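Local coordinates for peptidase M3B, oligoendopeptidase F (Enterococcus faecium, PDB 2QR4), which probably hydrolyses internal bonds of short peptides, acting as an oligoendopeptidase of the zinc-dependent M3 metallopeptidase family, at residues A[187-190]-A[191-194]; A[265-268]-A[269-272]; A[277-280]-A[281-285]; A[470-473]-A[474-478]. All blocks are in the same frame, centred on the assembly; numbering follows the deposited sequence.

In the fold
Along the chain the four contacts follow in series, and none nests in or crosses another. Contact 1 spans the short connection between helix 178-185 and helix 190-206. Contact 2 lies within helix 260-274, and contact 3 closes a tight turn in the loop that follows that helix. Contact 4 comes much later, at the C-terminal end of helix 461-476. Contact 3 is the hub: Asp283 receives Arg190 and Arg193 of contact 1, its backbone carbonyl and that of Leu284 lie against Arg270 of contact 2, and Met281 and Leu284 pack on Asn472 and Tyr476 of contact 4. Met267 of contact 2 also touches Tyr476. Three helices are thereby tied to one loop.

Contact 1 of 4, residues A[187-190]-A[191-194]; sequences STDR and RVRE
Ser187 meets Val192 through aliphatic carbon, its CB lying 4.1 Å from CG1 of the valine. Its hydroxyl is occupied within the turn: Ser187 OG accepts from Asp189 N at 2.8 Å, forming an ST turn that shapes the chain just ahead of helix 190-206. Arg193 NH1 also reaches back to Ser187 O, but the position of that oxygen is doubtful in the model.

Asp189 is the N-cap. With CG anti to the backbone N (chi1 -179°), its carboxylate is carried over the first turn, where Asp189 OD1 takes a weak, bent bond from Arg191 N at 3.2 Å. The other oxygen, Asp189 OD2, rests 3.7 Å from Val192 CG2, while the main chain begins regular helical bonding with Arg193 N to Asp189 O at 3.2 Å, a fairly straight bond (165°).

Arg190 runs out extended, and its CG lies over one face of the Arg193 guanidinium, 3.5 Å from NH2; the two guanidinium planes are 45° apart. Both arginines serve the same anion, Asp283, one to each carboxylate oxygen, which probably accounts for the two guanidinium groups lying so close.

The turn thus joins helix 178-185 to helix 190-206. Arg191 donates to the carbonyl of Glu167 in strand 165-167, linking the helix start to the two-stranded sheet, and Arg190 and Arg193 anchor it to the loop after helix 260-274.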
# COMPACT_ATOMS: atom_id res chain seq x y z
N SER A 187 -23.42 -26.43 -2.70
CA SER A 187 -23.57 -27.87 -2.87
C SER A 187 -24.57 -28.45 -1.87
O SER A 187 -24.68 -27.98 -0.74
CB SER A 187 -22.20 -28.55 -2.73
OG SER A 187 -22.35 -29.94 -2.50
N THR A 188 -25.29 -29.48 -2.29
CA THR A 188 -26.23 -30.13 -1.38
C THR A 188 -25.46 -31.09 -0.50
O THR A 188 -26.01 -31.67 0.44
CB THR A 188 -27.33 -30.89 -2.14
OG1 THR A 188 -26.74 -31.99 -2.84
CG2 THR A 188 -28.03 -29.96 -3.12
N ASP A 189 -24.18 -31.26 -0.81
CA ASP A 189 -23.31 -32.13 -0.03
C ASP A 189 -22.64 -31.29 1.06
O ASP A 189 -21.64 -30.61 0.83
CB ASP A 189 -22.29 -32.81 -0.95
CG ASP A 189 -21.37 -33.75 -0.20
OD1 ASP A 189 -21.25 -33.64 1.04
OD2 ASP A 189 -20.74 -34.60 -0.86
N ARG A 190 -23.21 -31.36 2.26
CA ARG A 190 -22.77 -30.52 3.36
C ARG A 190 -21.29 -30.62 3.68
O ARG A 190 -20.67 -29.64 4.05
CB ARG A 190 -23.58 -30.82 4.63
CG ARG A 190 -23.40 -29.74 5.66
CD ARG A 190 -24.22 -30.00 6.89
NE ARG A 190 -24.32 -28.79 7.70
CZ ARG A 190 -24.56 -28.80 9.00
NH1 ARG A 190 -24.64 -27.66 9.67
NH2 ARG A 190 -24.73 -29.95 9.64
N ARG A 191 -20.72 -31.81 3.55
CA ARG A 191 -19.31 -31.99 3.88
C ARG A 191 -18.45 -31.14 2.96
O ARG A 191 -17.44 -30.57 3.38
CB ARG A 191 -18.92 -33.48 3.77
CG ARG A 191 -17.42 -33.73 3.78
CD ARG A 191 -17.05 -35.14 3.27
NE ARG A 191 -17.16 -35.29 1.82
CZ ARG A 191 -16.40 -34.66 0.93
NH1 ARG A 191 -15.47 -33.79 1.32
NH2 ARG A 191 -16.57 -34.88 -0.37
N VAL A 192 -18.87 -31.04 1.70
CA VAL A 192 -18.14 -30.28 0.69
C VAL A 192 -18.22 -28.78 0.97
O VAL A 192 -17.23 -28.05 0.85
CB VAL A 192 -18.69 -30.61 -0.71
CG1 VAL A 192 -18.36 -29.51 -1.72
CG2 VAL A 192 -18.16 -31.96 -1.17
N ARG A 193 -19.41 -28.35 1.38
CA ARG A 193 -19.63 -26.98 1.85
C ARG A 193 -18.70 -26.62 3.02
O ARG A 193 -18.02 -25.59 2.99
CB ARG A 193 -21.10 -26.82 2.28
CG ARG A 193 -21.98 -26.23 1.22
CD ARG A 193 -23.47 -26.55 1.36
NE ARG A 193 -24.00 -26.57 2.72
CZ ARG A 193 -25.03 -27.35 3.07
NH1 ARG A 193 -25.55 -28.15 2.16
NH2 ARG A 193 -25.52 -27.37 4.31
N GLU A 194 -18.68 -27.46 4.04
CA GLU A 194 -17.90 -27.17 5.24
C GLU A 194 -16.43 -27.14 4.88
O GLU A 194 -15.66 -26.31 5.38
CB GLU A 194 -18.15 -28.25 6.30
CG GLU A 194 -17.29 -28.17 7.54
CD GLU A 194 -17.54 -29.35 8.47
OE1 GLU A 194 -18.16 -30.33 8.02
OE2 GLU A 194 -17.13 -29.30 9.65

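Contact 2 of 4, residues A[265-268]-A[269-272]; sequences RYME and LRKR
One face of the Arg272 guanidinium lies over Glu268 O, which sits 4.0 Å above its plane and over its centre; NH1 of the same group is 4.0 Å from Glu268 CB. The bend of the arginine at chi3 (-63°) folds its end back along the helix instead of letting it run outward. The second flat group, the Tyr266 ring, is met at its edge: Leu269 CD2 lies near the ring plane, 4.5 Å from Tyr266 CD1, a loose apolar touch one turn apart.

On the buried side Met267, modelled as selenomethionine, brings its CE to 4.3 Å from Arg270 CD. The arginine runs on past it to donate to the carbonyl of Thr286 in the following loop. Regular helical bonds underlie all of this, the Lys271 N to Met267 O bond being 2.9 Å long.

The charged ends of Glu268 and Lys271 do not meet directly. A water donates to Glu268 OE1 at 3.1 Å and accepts from Lys271 NZ at 2.7 Å, bridging them across one turn. A second water donates to Arg265 O; its link to Arg272 NH2 is weak and doubtfully short.

Tyr266 and Met267 pack on helix 418-454 and Leu269 on helix 557-579, where Arg265 also pairs with Glu574. Glu268 is coupled to Lys271 through water, and its carboxylate stays apart from Arg272 NH1, so any attraction there is probably modest.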
# COMPACT_ATOMS: atom_id res chain seq x y z
N ARG A 265 -35.35 -14.49 12.65
CA ARG A 265 -36.47 -15.38 12.34
C ARG A 265 -36.28 -16.15 11.04
O ARG A 265 -36.58 -17.34 10.97
CB ARG A 265 -37.76 -14.58 12.24
CG ARG A 265 -38.65 -14.67 13.43
CD ARG A 265 -40.05 -15.07 12.96
NE ARG A 265 -40.87 -13.92 12.61
CZ ARG A 265 -42.04 -14.02 12.00
NH1 ARG A 265 -42.49 -15.22 11.65
NH2 ARG A 265 -42.74 -12.94 11.72
N TYR A 266 -35.80 -15.46 10.00
CA TYR A 266 -35.58 -16.10 8.70
C TYR A 266 -34.51 -17.19 8.83
O TYR A 266 -34.59 -18.25 8.20
CB TYR A 266 -35.18 -15.06 7.65
CG TYR A 266 -35.04 -15.60 6.25
CD1 TYR A 266 -35.91 -16.56 5.77
CD2 TYR A 266 -34.05 -15.13 5.40
CE1 TYR A 266 -35.80 -17.05 4.50
CE2 TYR A 266 -33.93 -15.61 4.12
CZ TYR A 266 -34.81 -16.58 3.67
OH TYR A 266 -34.72 -17.07 2.38
N MSE A 267 -33.52 -16.94 9.69
CA MSE A 267 -32.47 -17.92 9.96
C MSE A 267 -33.01 -19.15 10.73
O MSE A 267 -32.65 -20.28 10.40
CB MSE A 267 -31.30 -17.26 10.67
CG MSE A 267 -30.60 -16.20 9.82
SE MSE A 267 -29.79 -16.86 8.13
CE MSE A 267 -31.29 -16.63 6.90
N GLU A 268 -33.89 -18.94 11.70
CA GLU A 268 -34.57 -20.07 12.34
C GLU A 268 -35.28 -20.93 11.30
O GLU A 268 -35.23 -22.16 11.35
CB GLU A 268 -35.58 -19.61 13.41
CG GLU A 268 -34.99 -18.75 14.53
CD GLU A 268 -34.21 -19.55 15.60
OE1 GLU A 268 -34.12 -20.81 15.54
OE2 GLU A 268 -33.68 -18.89 16.53
N LEU A 269 -35.93 -20.27 10.34
CA LEU A 269 -36.70 -21.01 9.34
C LEU A 269 -35.75 -21.83 8.48
O LEU A 269 -35.98 -23.02 8.24
CB LEU A 269 -37.53 -20.07 8.48
CG LEU A 269 -38.26 -20.72 7.32
CD1 LEU A 269 -39.19 -21.80 7.83
CD2 LEU A 269 -39.03 -19.65 6.56
N ARG A 270 -34.67 -21.21 8.03
CA ARG A 270 -33.67 -21.96 7.28
C ARG A 270 -33.09 -23.16 8.08
O ARG A 270 -32.85 -24.23 7.52
CB ARG A 270 -32.58 -21.02 6.77
CG ARG A 270 -31.32 -21.70 6.29
CD ARG A 270 -30.38 -20.68 5.64
NE ARG A 270 -30.87 -20.25 4.33
CZ ARG A 270 -30.54 -20.84 3.18
NH1 ARG A 270 -31.03 -20.39 2.05
NH2 ARG A 270 -29.70 -21.88 3.17
N LYS A 271 -32.91 -23.00 9.39
CA LYS A 271 -32.41 -24.10 10.22
C LYS A 271 -33.41 -25.24 10.21
O LYS A 271 -33.05 -26.40 9.99
CB LYS A 271 -32.15 -23.63 11.65
CG LYS A 271 -31.73 -24.74 12.60
CD LYS A 271 -31.05 -24.12 13.82
CE LYS A 271 -30.88 -25.12 14.97
NZ LYS A 271 -30.16 -24.46 16.10
N ARG A 272 -34.68 -24.91 10.41
CA ARG A 272 -35.75 -25.89 10.33
C ARG A 272 -35.80 -26.60 8.99
O ARG A 272 -35.92 -27.82 8.94
CB ARG A 272 -37.10 -25.26 10.65
CG ARG A 272 -37.40 -25.12 12.15
CD ARG A 272 -38.89 -24.81 12.41
NE ARG A 272 -39.28 -23.52 11.83
CZ ARG A 272 -39.13 -22.35 12.43
NH1 ARG A 272 -38.59 -22.28 13.65
NH2 ARG A 272 -39.50 -21.23 11.82
O HOH W 1 -39.06 -18.86 11.52
O HOH W 2 -32.10 -22.73 16.92

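Contact 3 of 4, residues A[277-280]-A[281-285]; sequences EKLH and MYDLY
A tight one-turn bend, a type I turn opening a short 3-10 segment in the loop after helix 260-274, brings His280 and Asp283 together twice. Asp283 N donates to His280 O at 2.8 Å from above the carbonyl plane, not along a lone pair. In return His280 N gives a straighter bond (162°) to Asp283 OD2 at 3.1 Å, meeting the carboxylate on its anti side and somewhat out of its plane. The same OD2 lies in plane at the edge of the imidazole.

The His280 and Tyr282 side chains lie side by side, pointing the same way, with ring planes only 5° apart but slid so far that the rings barely overlap. Each ring is instead covered by what adjoins the other: Tyr282 OH sits 3.3 Å above the centre of the His280 ring, and His280 CB makes a CH-pi contact 3.6 Å from the Tyr282 ring centroid. Tyr282 reaches this place because its CG stands between the backbone N and the carbonyl carbon (chi1 54°).

On the other side of the turn, Leu279 CD2 meets Leu284 CD2 at 3.6 Å, the two side chains at about a right angle, and Leu279 CD1 touches Asp283 CB at 3.6 Å. Asp483 takes His280 ND1, which helps to hold the rotation of the imidazole, and also Met281 N.

Asp283 is thus gripped by a backbone N-H and, through Arg190 and Arg193, by two positive charges; together these would be expected to offset the cost of burial and keep its carboxylate ionised.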
# COMPACT_ATOMS: atom_id res chain seq x y z
N GLU A 277 -28.56 -29.95 13.04
CA GLU A 277 -28.47 -29.72 14.48
C GLU A 277 -28.06 -28.28 14.74
O GLU A 277 -28.60 -27.63 15.62
CB GLU A 277 -27.46 -30.69 15.12
CG GLU A 277 -27.41 -30.63 16.64
CD GLU A 277 -28.73 -31.02 17.28
OE1 GLU A 277 -29.46 -31.84 16.67
OE2 GLU A 277 -29.03 -30.53 18.39
N LYS A 278 -27.11 -27.78 13.96
CA LYS A 278 -26.71 -26.39 14.09
C LYS A 278 -26.46 -25.71 12.75
O LYS A 278 -25.85 -26.29 11.85
CB LYS A 278 -25.50 -26.28 15.03
CG LYS A 278 -25.94 -26.03 16.48
CD LYS A 278 -25.00 -26.60 17.49
CE LYS A 278 -25.47 -26.26 18.89
NZ LYS A 278 -26.89 -26.63 19.10
N LEU A 279 -26.96 -24.48 12.60
CA LEU A 279 -26.83 -23.74 11.34
C LEU A 279 -25.55 -22.93 11.33
O LEU A 279 -25.30 -22.13 12.23
CB LEU A 279 -28.00 -22.77 11.15
CG LEU A 279 -28.18 -22.19 9.73
CD1 LEU A 279 -28.58 -23.27 8.72
CD2 LEU A 279 -29.21 -21.07 9.71
N HIS A 280 -24.73 -23.12 10.30
CA HIS A 280 -23.47 -22.39 10.24
C HIS A 280 -23.44 -21.46 9.02
O HIS A 280 -24.25 -21.62 8.09
CB HIS A 280 -22.28 -23.36 10.12
CG HIS A 280 -22.16 -24.33 11.25
ND1 HIS A 280 -21.22 -24.19 12.25
CD2 HIS A 280 -22.83 -25.48 11.53
CE1 HIS A 280 -21.33 -25.20 13.10
NE2 HIS A 280 -22.30 -25.99 12.69
N MSE A 281 -22.50 -20.52 9.01
CA MSE A 281 -22.29 -19.67 7.85
C MSE A 281 -22.25 -20.50 6.57
O MSE A 281 -22.83 -20.11 5.55
CB MSE A 281 -21.03 -18.80 8.00
CG MSE A 281 -21.11 -17.76 9.15
SE MSE A 281 -22.77 -16.67 9.14
CE MSE A 281 -22.61 -15.80 7.39
N TYR A 282 -21.62 -21.66 6.61
CA TYR A 282 -21.48 -22.45 5.38
C TYR A 282 -22.76 -23.20 4.99
O TYR A 282 -22.75 -24.03 4.08
CB TYR A 282 -20.30 -23.41 5.46
CG TYR A 282 -20.28 -24.33 6.66
CD1 TYR A 282 -21.14 -25.43 6.74
CD2 TYR A 282 -19.39 -24.12 7.71
CE1 TYR A 282 -21.11 -26.29 7.86
CE2 TYR A 282 -19.35 -24.96 8.82
CZ TYR A 282 -20.21 -26.04 8.89
OH TYR A 282 -20.17 -26.86 10.00
N ASP A 283 -23.86 -22.89 5.68
CA ASP A 283 -25.17 -23.45 5.31
C ASP A 283 -26.15 -22.43 4.71
O ASP A 283 -27.29 -22.79 4.42
CB ASP A 283 -25.85 -24.09 6.52
CG ASP A 283 -25.09 -25.29 7.05
OD1 ASP A 283 -24.59 -26.09 6.22
OD2 ASP A 283 -25.02 -25.43 8.29
N LEU A 284 -25.73 -21.18 4.56
CA LEU A 284 -26.70 -20.12 4.23
C LEU A 284 -26.93 -19.90 2.74
O LEU A 284 -27.83 -19.15 2.36
CB LEU A 284 -26.32 -18.78 4.88
CG LEU A 284 -26.07 -18.75 6.39
CD1 LEU A 284 -26.02 -17.32 6.89
CD2 LEU A 284 -27.12 -19.53 7.15
N TYR A 285 -26.13 -20.53 1.88
CA TYR A 285 -26.21 -20.24 0.44
C TYR A 285 -26.67 -21.43 -0.37
O TYR A 285 -26.72 -21.36 -1.58
CB TYR A 285 -24.87 -19.71 -0.08
CG TYR A 285 -24.36 -18.55 0.74
CD1 TYR A 285 -23.56 -18.76 1.86
CD2 TYR A 285 -24.70 -17.24 0.41
CE1 TYR A 285 -23.09 -17.70 2.62
CE2 TYR A 285 -24.25 -16.17 1.17
CZ TYR A 285 -23.44 -16.40 2.27
OH TYR A 285 -22.99 -15.34 3.02

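Contact 4 of 4, residues A[470-473]-A[474-478]; sequences KLNA and KYYGP
Asn472 and Tyr476 meet one helical turn apart, the amide lying alongside the CD2-CE2 flank of the ring: Asn472 OD1 is 3.5 Å from Tyr476 CE2, and ND2 is 3.6 Å from Tyr476 CD2. Amide and ring planes are 41° apart, so this is neither a flat stack nor a perpendicular approach. The preceding pair is more apolar. Leu471 and Tyr475 run side by side in the same direction, with Leu471 CD1 at 3.8 Å from Tyr475 CE1, and the same methyl lies 3.8 Å from Lys474 CE, where the lysine, bent at chi3 (84°), crosses the leucine at a slant.

Both tyrosine rings also turn an edge to the main chain. Tyr475 CD1 stands 3.3 Å from Leu471 O, and Tyr476 CD2 is equally close to Asn472 O, near the plane of its ring.

These side chains occupy the last turn of helix 461-476. Its regular bonding continues to Gly477 N, which donates to Ala473 O at 2.8 Å; Gly477 itself then leaves the helix with positive phi (78°), and Pro478 follows in the loop.

Further out, the polar ends are held by neighbouring helices. Gln441 donates to Asn472 OD1 and so probably helps to hold the amide beside the Tyr476 ring. Glu444 takes both the Tyr475 hydroxyl and the Lys474 ammonium, and Asn257 accepts a second bond from that lysine. Tyr476, by contrast, is flanked by Leu263 and Met267 of helix 260-274, and by Leu284 from the loop beyond it.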
# COMPACT_ATOMS: atom_id res chain seq x y z
N LYS A 470 -18.36 -9.82 16.08
CA LYS A 470 -19.49 -9.38 16.91
C LYS A 470 -20.66 -8.86 16.09
O LYS A 470 -21.82 -9.15 16.38
CB LYS A 470 -19.05 -8.32 17.93
CG LYS A 470 -18.38 -8.92 19.14
CD LYS A 470 -17.46 -7.94 19.85
CE LYS A 470 -16.70 -8.67 20.97
NZ LYS A 470 -16.24 -7.74 22.02
N LEU A 471 -20.33 -8.09 15.05
CA LEU A 471 -21.34 -7.48 14.19
C LEU A 471 -22.09 -8.58 13.46
O LEU A 471 -23.31 -8.53 13.30
CB LEU A 471 -20.67 -6.53 13.18
CG LEU A 471 -21.54 -5.71 12.23
CD1 LEU A 471 -22.34 -4.67 12.97
CD2 LEU A 471 -20.67 -5.04 11.17
N ASN A 472 -21.36 -9.61 13.04
CA ASN A 472 -21.98 -10.73 12.35
C ASN A 472 -23.01 -11.43 13.23
O ASN A 472 -24.10 -11.77 12.77
CB ASN A 472 -20.92 -11.73 11.87
CG ASN A 472 -21.42 -12.59 10.72
OD1 ASN A 472 -21.55 -12.13 9.59
ND2 ASN A 472 -21.71 -13.84 11.00
N ALA A 473 -22.67 -11.63 14.50
CA ALA A 473 -23.52 -12.34 15.45
C ALA A 473 -24.75 -11.51 15.76
O ALA A 473 -25.84 -12.05 15.92
CB ALA A 473 -22.75 -12.66 16.75
N LYS A 474 -24.57 -10.19 15.84
CA LYS A 474 -25.67 -9.25 16.05
C LYS A 474 -26.67 -9.36 14.89
O LYS A 474 -27.88 -9.38 15.10
CB LYS A 474 -25.14 -7.81 16.14
CG LYS A 474 -26.22 -6.74 16.43
CD LYS A 474 -25.65 -5.31 16.56
CE LYS A 474 -25.49 -4.64 15.18
NZ LYS A 474 -25.20 -3.17 15.22
N TYR A 475 -26.15 -9.41 13.67
CA TYR A 475 -26.99 -9.52 12.50
C TYR A 475 -27.67 -10.89 12.38
O TYR A 475 -28.87 -10.97 12.22
CB TYR A 475 -26.19 -9.20 11.24
CG TYR A 475 -26.24 -7.74 10.88
CD1 TYR A 475 -25.59 -6.81 11.67
CD2 TYR A 475 -26.96 -7.29 9.77
CE1 TYR A 475 -25.64 -5.47 11.37
CE2 TYR A 475 -27.01 -5.95 9.45
CZ TYR A 475 -26.35 -5.04 10.27
OH TYR A 475 -26.38 -3.70 10.00
N TYR A 476 -26.93 -11.96 12.52
CA TYR A 476 -27.54 -13.25 12.27
C TYR A 476 -28.32 -13.84 13.43
O TYR A 476 -29.21 -14.65 13.22
CB TYR A 476 -26.51 -14.23 11.72
CG TYR A 476 -26.19 -13.90 10.28
CD1 TYR A 476 -27.03 -14.32 9.24
CD2 TYR A 476 -25.09 -13.13 9.95
CE1 TYR A 476 -26.74 -14.00 7.92
CE2 TYR A 476 -24.80 -12.80 8.64
CZ TYR A 476 -25.62 -13.25 7.63
OH TYR A 476 -25.31 -12.93 6.34
N GLY A 477 -27.99 -13.43 14.66
CA GLY A 477 -28.71 -13.91 15.82
C GLY A 477 -28.33 -15.31 16.27
O GLY A 477 -27.44 -15.92 15.69
N PRO A 478 -29.01 -15.82 17.30
CA PRO A 478 -28.63 -17.08 17.95
C PRO A 478 -28.91 -18.35 17.13
O PRO A 478 -28.47 -19.43 17.52
CB PRO A 478 -29.48 -17.09 19.22
CG PRO A 478 -30.70 -16.29 18.86
CD PRO A 478 -30.22 -15.22 17.90